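PDB 5YH1: member of s1p family of ribosomal proteins from Pyrococcus furiosus, which probably acts as a nuclease on nucleic acids through its DHH domain, the part crystallised here, which holds a manganese ion. Local coordinates for residues 9-12 against 13-17; 44-47 against 48-52; 420-423 against 424-427. All blocks are in the same frame, centred on the assembly; numbering follows the deposited sequence.

How the contacts relate
The three contacts are all local, each joining residues about one helical turn apart, and none lies at the manganese site. Contact 1, on helix 2-20, is a surface contact rich in charged side chains. Contact 2, on helix 32-53, is partly buried: its alanines and isoleucines face inward, and its two arginines reach back to the first helix. These two contacts touch, since Arg50 NE lies 2.7 Å from Asp17 OD1. Contact 3, where helix 423-435 starts, is again at the surface but on the opposite side of the chain's centre, its centre about 61 Å from that of contact 1; water and a second subunit meet it there.

Contact 1 of 3, residues 9-12 against 13-17; sequences KRKI and EEELD
Arg10 and Glu14, one turn apart on helix 2-20, form the salt bridge of this contact, with NH2 of Arg10 3.4 Å from OE2 of Glu14. The geometry shows it to be electrostatic: OE2 sits over the centre of one guanidinium face, 3.2 Å from Arg10 CZ, and at that height above the plane no N-H is aimed at it. The guanidinium and carboxylate planes stand 84° apart. In Arg10, CG stands anti to the backbone nitrogen (chi1 180°), and the turn about the last torsion presents a guanidinium face to Glu14 OE2. Lys11 brings a second positive charge to the other carboxylate oxygen, NZ 4.1 Å from Glu14 OE1, beyond salt-bridge range; the two side chains cross at about a right angle. Lys9 and Glu13 run alongside each other, CG of Lys9 being 4.0 Å from Glu13 OE2, but the carboxylate has its salt bridge through OE1 with Arg50 of helix 32-53. Asp17 pairs with the same arginine.

Backbone hydrogen bonds of the i to i+4 type underlie all of this. Glu13 N binds Lys9 O at 2.9 Å, Glu15 N binds Lys11 O with an N-H...O angle of 164°, and the bonds from Glu14 to Arg10 and from Leu16 to Ile12 continue the series.

Apolar contact is slighter. Ile12 and Leu16 lie side by side and point the same way, CG2 of Ile12 resting 4.0 Å from CD1 of Leu16. Leu16 also packs on Arg50 and Phe53.

The chemistry thus divides the helix: Glu13, Leu16 and Asp17 join it to helix 32-53, while Arg10 pairs with Glu14, with Lys11 nearby, on a more exposed part, where a face-on ion pair probably fixes the side chains less strictly than directed N-H bonds would.

Contact 2 of 3, residues 44-47 against 48-52; sequences AAFM and IRRAI
Regular i to i+4 hydrogen bonds link residues 44-47 to 48-52 within helix 32-53. Ile48 N reaches Ala44 O at 3.0 Å, Arg49 N reaches Ala45 O at 2.9 Å, and Ala51 N meets Met47 O almost straight, with an N-H...O angle of 172°; Arg50 N to Phe46 O completes the set.

Among the side chains, Phe46 and Arg50 run alongside each other. The CZ corner of the ring lies 3.8 Å from CD of Arg50, and ring and guanidinium planes stand 56° apart, so this is contact with the aliphatic arm and no stack. Both side chains leave with CG opposite the backbone nitrogen (chi1 168° and -158°), which sends them the same way, and the extended Arg50 arm carries its guanidinium past the ring to the acidic residues of helix 2-20. Arg49 bends at chi3 and gives hydrogen bonds to the carbonyls of Arg19, Ala20 and Ile210. Ile48 packs on Leu132 and Val134 of the parallel sheet and on Ile79 of helix 66-86.

The helix is therefore two-sided: apolar groups pack on strand 132-136 and helix 66-86, while Arg50 and the Arg49 bonds to Arg19 and Ala20 tie it to helix 2-20, and the bond to Ile210 reaches helix 199-210.

Contact 3 of 3, residues 420-423 against 424-427; sequences EGKR and KEVL
Water-mediated bonding joins Gly421 to Glu425: one water molecule donates to Gly421 O at 2.9 Å and to Glu425 OE2 at 2.7 Å, bridging a backbone carbonyl and a carboxylate that are themselves 4.1 Å apart. Two backbone bonds open the helix, Val426 N to Lys422 O at 3.0 Å and Leu427 N to Arg423 O at 2.9 Å, both donors lying nearly along the C=O axis. Lys422 and Glu425 cross obliquely, with CE of Lys422 3.5 Å from OE1 of Glu425; the ammonium group itself makes its salt bridge with Asp402.

Lys422 occupies the N-cap position of helix 423-435, which follows strand 413-417 of the mixed sheet, and a 3-10 turn at 420-421 leads into it. The bend of Glu425 at chi2 (88°) swings its carboxylate back toward this helix start, where its negative charge is likely to be favoured by the helix dipole. With an alanine here instead of Glu425, the bridging water is likely to lose its second acceptor and Lys422 CE the carboxylate it packs against.

Outward from there, Arg423 lays its aliphatic arm across Leu427, with CG of Arg423 3.7 Å from CD1 of Leu427. Beyond this arm the guanidinium hydrogen-bonds the carbonyl of Gly370. Both residues also pack on Tyr369 of strand 364-369. Val426 turns CG2 to within 3.2 Å of Lys422 O and packs on Ala403. Lys422 also packs on Tyr334 of the second subunit, and backbone hydrogen bonds run from Gly421 to that second subunit.

Contact 1 of 3, residues 9-12 against 13-17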
loop_
_atom_site.group_PDB
_atom_site.type_symbol
_atom_site.label_atom_id
_atom_site.label_comp_id
_atom_site.label_asym_id
_atom_site.label_seq_id
_atom_site.Cartn_x
_atom_site.Cartn_y
_atom_site.Cartn_z
ATOM N N LYS A 9 4.910 16.273 42.731
ATOM C CA LYS A 9 5.324 16.245 41.331
ATOM C C LYS A 9 6.749 16.784 41.167
ATOM O O LYS A 9 7.572 16.178 40.483
ATOM C CB LYS A 9 4.351 17.050 40.461
ATOM C CG LYS A 9 4.613 16.925 38.967
ATOM C CD LYS A 9 3.539 17.602 38.135
ATOM C CE LYS A 9 3.802 17.405 36.652
ATOM N NZ LYS A 9 2.599 17.712 35.831
ATOM N N ARG A 10 7.036 17.910 41.809
ATOM C CA ARG A 10 8.355 18.538 41.720
ATOM C C ARG A 10 9.469 17.608 42.210
ATOM O O ARG A 10 10.553 17.579 41.635
ATOM C CB ARG A 10 8.361 19.849 42.510
ATOM C CG ARG A 10 9.682 20.603 42.501
ATOM C CD ARG A 10 9.588 21.885 43.320
ATOM N NE ARG A 10 10.869 22.238 43.937
ATOM C CZ ARG A 10 11.386 21.661 45.025
ATOM N NH1 ARG A 10 10.749 20.673 45.653
ATOM N NH2 ARG A 10 12.565 22.070 45.493
ATOM N N LYS A 11 9.194 16.853 43.267
ATOM C CA LYS A 11 10.153 15.906 43.819
ATOM C C LYS A 11 10.322 14.687 42.916
ATOM O O LYS A 11 11.412 14.117 42.821
ATOM C CB LYS A 11 9.689 15.452 45.203
ATOM C CG LYS A 11 10.739 14.722 46.017
ATOM C CD LYS A 11 11.818 15.670 46.512
ATOM C CE LYS A 11 12.948 14.893 47.159
ATOM N NZ LYS A 11 14.098 15.779 47.473
ATOM N N ILE A 12 9.231 14.273 42.276
ATOM C CA ILE A 12 9.275 13.184 41.304
ATOM C C ILE A 12 10.141 13.570 40.097
ATOM O O ILE A 12 10.931 12.754 39.629
ATOM C CB ILE A 12 7.852 12.746 40.876
ATOM C CG1 ILE A 12 7.205 11.939 42.006
ATOM C CG2 ILE A 12 7.885 11.903 39.606
ATOM C CD1 ILE A 12 5.711 11.727 41.856
ATOM N N GLU A 13 10.011 14.809 39.618
ATOM C CA GLU A 13 10.833 15.290 38.507
ATOM C C GLU A 13 12.311 15.244 38.867
ATOM O O GLU A 13 13.140 14.870 38.035
ATOM C CB GLU A 13 10.475 16.726 38.098
ATOM C CG GLU A 13 9.048 16.943 37.607
ATOM C CD GLU A 13 8.643 16.011 36.481
ATOM O OE1 GLU A 13 9.477 15.744 35.591
ATOM O OE2 GLU A 13 7.482 15.553 36.482
ATOM N N GLU A 14 12.637 15.623 40.099
ATOM C CA GLU A 14 14.030 15.659 40.540
ATOM C C GLU A 14 14.620 14.268 40.695
ATOM O O GLU A 14 15.762 14.035 40.311
ATOM C CB GLU A 14 14.152 16.408 41.859
ATOM C CG GLU A 14 13.814 17.886 41.758
ATOM C CD GLU A 14 13.682 18.539 43.121
ATOM O OE1 GLU A 14 14.283 18.023 44.094
ATOM O OE2 GLU A 14 12.976 19.567 43.214
ATOM N N GLU A 15 13.844 13.350 41.265
ATOM C CA GLU A 15 14.278 11.959 41.389
ATOM C C GLU A 15 14.358 11.239 40.039
ATOM O O GLU A 15 15.162 10.316 39.873
ATOM C CB GLU A 15 13.368 11.196 42.348
ATOM C CG GLU A 15 13.512 11.650 43.792
ATOM C CD GLU A 15 14.919 11.432 44.338
ATOM O OE1 GLU A 15 15.395 10.274 44.326
ATOM O OE2 GLU A 15 15.544 12.422 44.774
ATOM N N LEU A 16 13.534 11.664 39.085
ATOM C CA LEU A 16 13.612 11.155 37.715
ATOM C C LEU A 16 14.912 11.586 37.052
ATOM O O LEU A 16 15.573 10.768 36.424
ATOM C CB LEU A 16 12.416 11.609 36.869
ATOM C CG LEU A 16 11.127 10.799 37.018
ATOM C CD1 LEU A 16 10.005 11.479 36.241
ATOM C CD2 LEU A 16 11.295 9.357 36.562
ATOM N N ASP A 17 15.268 12.861 37.199
ATOM C CA ASP A 17 16.569 13.368 36.745
ATOM C C ASP A 17 17.729 12.565 37.315
ATOM O O ASP A 17 18.657 12.212 36.594
ATOM C CB ASP A 17 16.757 14.834 37.136
ATOM C CG ASP A 17 15.926 15.777 36.296
ATOM O OD1 ASP A 17 15.334 15.330 35.294
ATOM O OD2 ASP A 17 15.865 16.977 36.639
#

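Contact 2 of 3, residues 44-47 against 48-52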
loop_
_atom_site.group_PDB
_atom_site.type_symbol
_atom_site.label_atom_id
_atom_site.label_comp_id
_atom_site.label_asym_id
_atom_site.label_seq_id
_atom_site.Cartn_x
_atom_site.Cartn_y
_atom_site.Cartn_z
ATOM N N ALA A 44 22.025 11.457 25.303
ATOM C CA ALA A 44 21.053 10.624 24.586
ATOM C C ALA A 44 20.492 9.544 25.500
ATOM O O ALA A 44 19.276 9.336 25.567
ATOM C CB ALA A 44 21.691 9.994 23.350
ATOM N N ALA A 45 21.383 8.872 26.218
ATOM C CA ALA A 45 20.984 7.800 27.121
ATOM C C ALA A 45 20.170 8.334 28.294
ATOM O O ALA A 45 19.221 7.697 28.729
ATOM C CB ALA A 45 22.202 7.036 27.619
ATOM N N PHE A 46 20.546 9.503 28.800
ATOM C CA PHE A 46 19.773 10.176 29.839
ATOM C C PHE A 46 18.330 10.430 29.378
ATOM O O PHE A 46 17.380 10.099 30.087
ATOM C CB PHE A 46 20.434 11.506 30.247
ATOM C CG PHE A 46 19.555 12.382 31.103
ATOM C CD1 PHE A 46 19.479 12.186 32.474
ATOM C CD2 PHE A 46 18.784 13.389 30.535
ATOM C CE1 PHE A 46 18.653 12.985 33.261
ATOM C CE2 PHE A 46 17.959 14.185 31.317
ATOM C CZ PHE A 46 17.893 13.980 32.682
HETATM N N MSE A 47 18.173 11.012 28.193
HETATM C CA MSE A 47 16.833 11.333 27.681
HETATM C C MSE A 47 16.001 10.094 27.475
HETATM O O MSE A 47 14.818 10.073 27.806
HETATM C CB MSE A 47 16.945 12.139 26.395
HETATM C CG MSE A 47 17.295 13.583 26.736
HETATM SE SE MSE A 47 17.610 14.608 25.091
HETATM C CE MSE A 47 15.703 14.787 24.597
ATOM N N ILE A 48 16.608 9.034 26.955
ATOM C CA ILE A 48 15.873 7.800 26.700
ATOM C C ILE A 48 15.451 7.155 28.021
ATOM O O ILE A 48 14.276 6.798 28.195
ATOM C CB ILE A 48 16.668 6.850 25.775
ATOM C CG1 ILE A 48 16.689 7.434 24.358
ATOM C CG2 ILE A 48 16.061 5.458 25.742
ATOM C CD1 ILE A 48 17.723 6.832 23.437
ATOM N N ARG A 49 16.389 7.049 28.961
ATOM C CA ARG A 49 16.100 6.466 30.279
ATOM C C ARG A 49 15.016 7.258 31.020
ATOM O O ARG A 49 14.166 6.680 31.686
ATOM C CB ARG A 49 17.374 6.400 31.138
ATOM C CG ARG A 49 18.383 5.338 30.716
ATOM C CD ARG A 49 19.731 5.563 31.393
ATOM N NE ARG A 49 19.612 5.582 32.856
ATOM C CZ ARG A 49 19.475 4.499 33.619
ATOM N NH1 ARG A 49 19.455 3.287 33.095
ATOM N NH2 ARG A 49 19.360 4.628 34.925
ATOM N N ARG A 50 15.047 8.578 30.898
ATOM C CA ARG A 50 14.072 9.422 31.584
ATOM C C ARG A 50 12.658 9.190 31.048
ATOM O O ARG A 50 11.710 9.029 31.830
ATOM C CB ARG A 50 14.451 10.899 31.476
ATOM C CG ARG A 50 13.816 11.737 32.568
ATOM C CD ARG A 50 14.155 13.214 32.447
ATOM N NE ARG A 50 13.760 13.932 33.663
ATOM C CZ ARG A 50 12.504 14.241 33.998
ATOM N NH1 ARG A 50 11.485 13.902 33.205
ATOM N NH2 ARG A 50 12.260 14.892 35.137
ATOM N N ALA A 51 12.522 9.158 29.722
ATOM C CA ALA A 51 11.251 8.809 29.089
ATOM C C ALA A 51 10.720 7.478 29.617
ATOM O O ALA A 51 9.545 7.368 29.961
ATOM C CB ALA A 51 11.400 8.756 27.579
ATOM N N ILE A 52 11.599 6.480 29.709
ATOM C CA ILE A 52 11.222 5.157 30.211
ATOM C C ILE A 52 10.715 5.216 31.648
ATOM O O ILE A 52 9.692 4.611 31.985
ATOM C CB ILE A 52 12.409 4.168 30.171
ATOM C CG1 ILE A 52 12.808 3.854 28.727
ATOM C CG2 ILE A 52 12.061 2.869 30.900
ATOM C CD1 ILE A 52 14.151 3.165 28.610
#

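Contact 3 of 3, residues 420-423 against 424-427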
loop_
_atom_site.group_PDB
_atom_site.type_symbol
_atom_site.label_atom_id
_atom_site.label_comp_id
_atom_site.label_asym_id
_atom_site.label_seq_id
_atom_site.Cartn_x
_atom_site.Cartn_y
_atom_site.Cartn_z
ATOM N N GLU A 420 12.771 12.938 -17.133
ATOM C CA GLU A 420 12.981 11.856 -18.095
ATOM C C GLU A 420 13.317 12.365 -19.490
ATOM O O GLU A 420 14.162 11.793 -20.185
ATOM C CB GLU A 420 11.757 10.941 -18.152
ATOM C CG GLU A 420 11.824 9.888 -19.248
ATOM C CD GLU A 420 10.668 8.904 -19.196
ATOM O OE1 GLU A 420 10.618 8.029 -20.086
ATOM O OE2 GLU A 420 9.816 8.999 -18.283
ATOM N N GLY A 421 12.669 13.453 -19.893
ATOM C CA GLY A 421 12.898 14.037 -21.203
ATOM C C GLY A 421 14.244 14.714 -21.377
ATOM O O GLY A 421 14.585 15.087 -22.490
ATOM N N LYS A 422 15.007 14.889 -20.296
ATOM C CA LYS A 422 16.356 15.451 -20.391
ATOM C C LYS A 422 17.441 14.432 -19.992
ATOM O O LYS A 422 18.572 14.822 -19.702
ATOM C CB LYS A 422 16.478 16.709 -19.515
ATOM C CG LYS A 422 15.566 17.887 -19.871
ATOM C CD LYS A 422 15.500 18.207 -21.360
ATOM C CE LYS A 422 16.804 18.724 -21.934
ATOM N NZ LYS A 422 16.866 20.205 -21.849
ATOM N N ARG A 423 17.106 13.141 -19.989
ATOM C CA ARG A 423 18.056 12.120 -19.551
ATOM C C ARG A 423 19.353 12.126 -20.359
ATOM O O ARG A 423 20.441 12.155 -19.792
ATOM C CB ARG A 423 17.458 10.718 -19.609
ATOM C CG ARG A 423 18.465 9.675 -19.136
ATOM C CD ARG A 423 17.860 8.297 -19.015
ATOM N NE ARG A 423 17.563 7.742 -20.321
ATOM C CZ ARG A 423 17.052 6.535 -20.512
ATOM N NH1 ARG A 423 16.796 6.113 -21.743
ATOM N NH2 ARG A 423 16.787 5.755 -19.472
ATOM N N LYS A 424 19.219 12.081 -21.677
ATOM C CA LYS A 424 20.363 12.058 -22.584
ATOM C C LYS A 424 21.327 13.211 -22.259
ATOM O O LYS A 424 22.528 12.991 -22.095
ATOM C CB LYS A 424 19.867 12.166 -24.022
ATOM C CG LYS A 424 20.891 11.888 -25.111
ATOM C CD LYS A 424 20.451 12.563 -26.407
ATOM C CE LYS A 424 20.897 11.811 -27.649
ATOM N NZ LYS A 424 22.375 11.812 -27.809
ATOM N N GLU A 425 20.791 14.429 -22.145
ATOM C CA GLU A 425 21.604 15.614 -21.885
ATOM C C GLU A 425 22.278 15.558 -20.510
ATOM O O GLU A 425 23.442 15.916 -20.373
ATOM C CB GLU A 425 20.771 16.903 -21.995
ATOM C CG GLU A 425 20.323 17.263 -23.406
ATOM C CD GLU A 425 18.990 16.636 -23.811
ATOM O OE1 GLU A 425 18.342 17.193 -24.715
ATOM O OE2 GLU A 425 18.571 15.599 -23.245
ATOM N N VAL A 426 21.541 15.127 -19.495
ATOM C CA VAL A 426 22.091 15.032 -18.149
ATOM C C VAL A 426 23.230 13.994 -18.067
ATOM O O VAL A 426 24.285 14.266 -17.487
ATOM C CB VAL A 426 20.991 14.706 -17.118
ATOM C CG1 VAL A 426 21.592 14.407 -15.755
ATOM C CG2 VAL A 426 20.016 15.868 -17.000
ATOM N N LEU A 427 23.023 12.820 -18.657
ATOM C CA LEU A 427 24.010 11.742 -18.556
ATOM C C LEU A 427 25.219 11.985 -19.439
ATOM O O LEU A 427 26.325 11.633 -19.064
ATOM C CB LEU A 427 23.383 10.388 -18.884
ATOM C CG LEU A 427 22.293 9.955 -17.902
ATOM C CD1 LEU A 427 21.840 8.543 -18.236
ATOM C CD2 LEU A 427 22.757 10.052 -16.453
HETATM O O HOH W 1 16.633 14.064 -24.322
#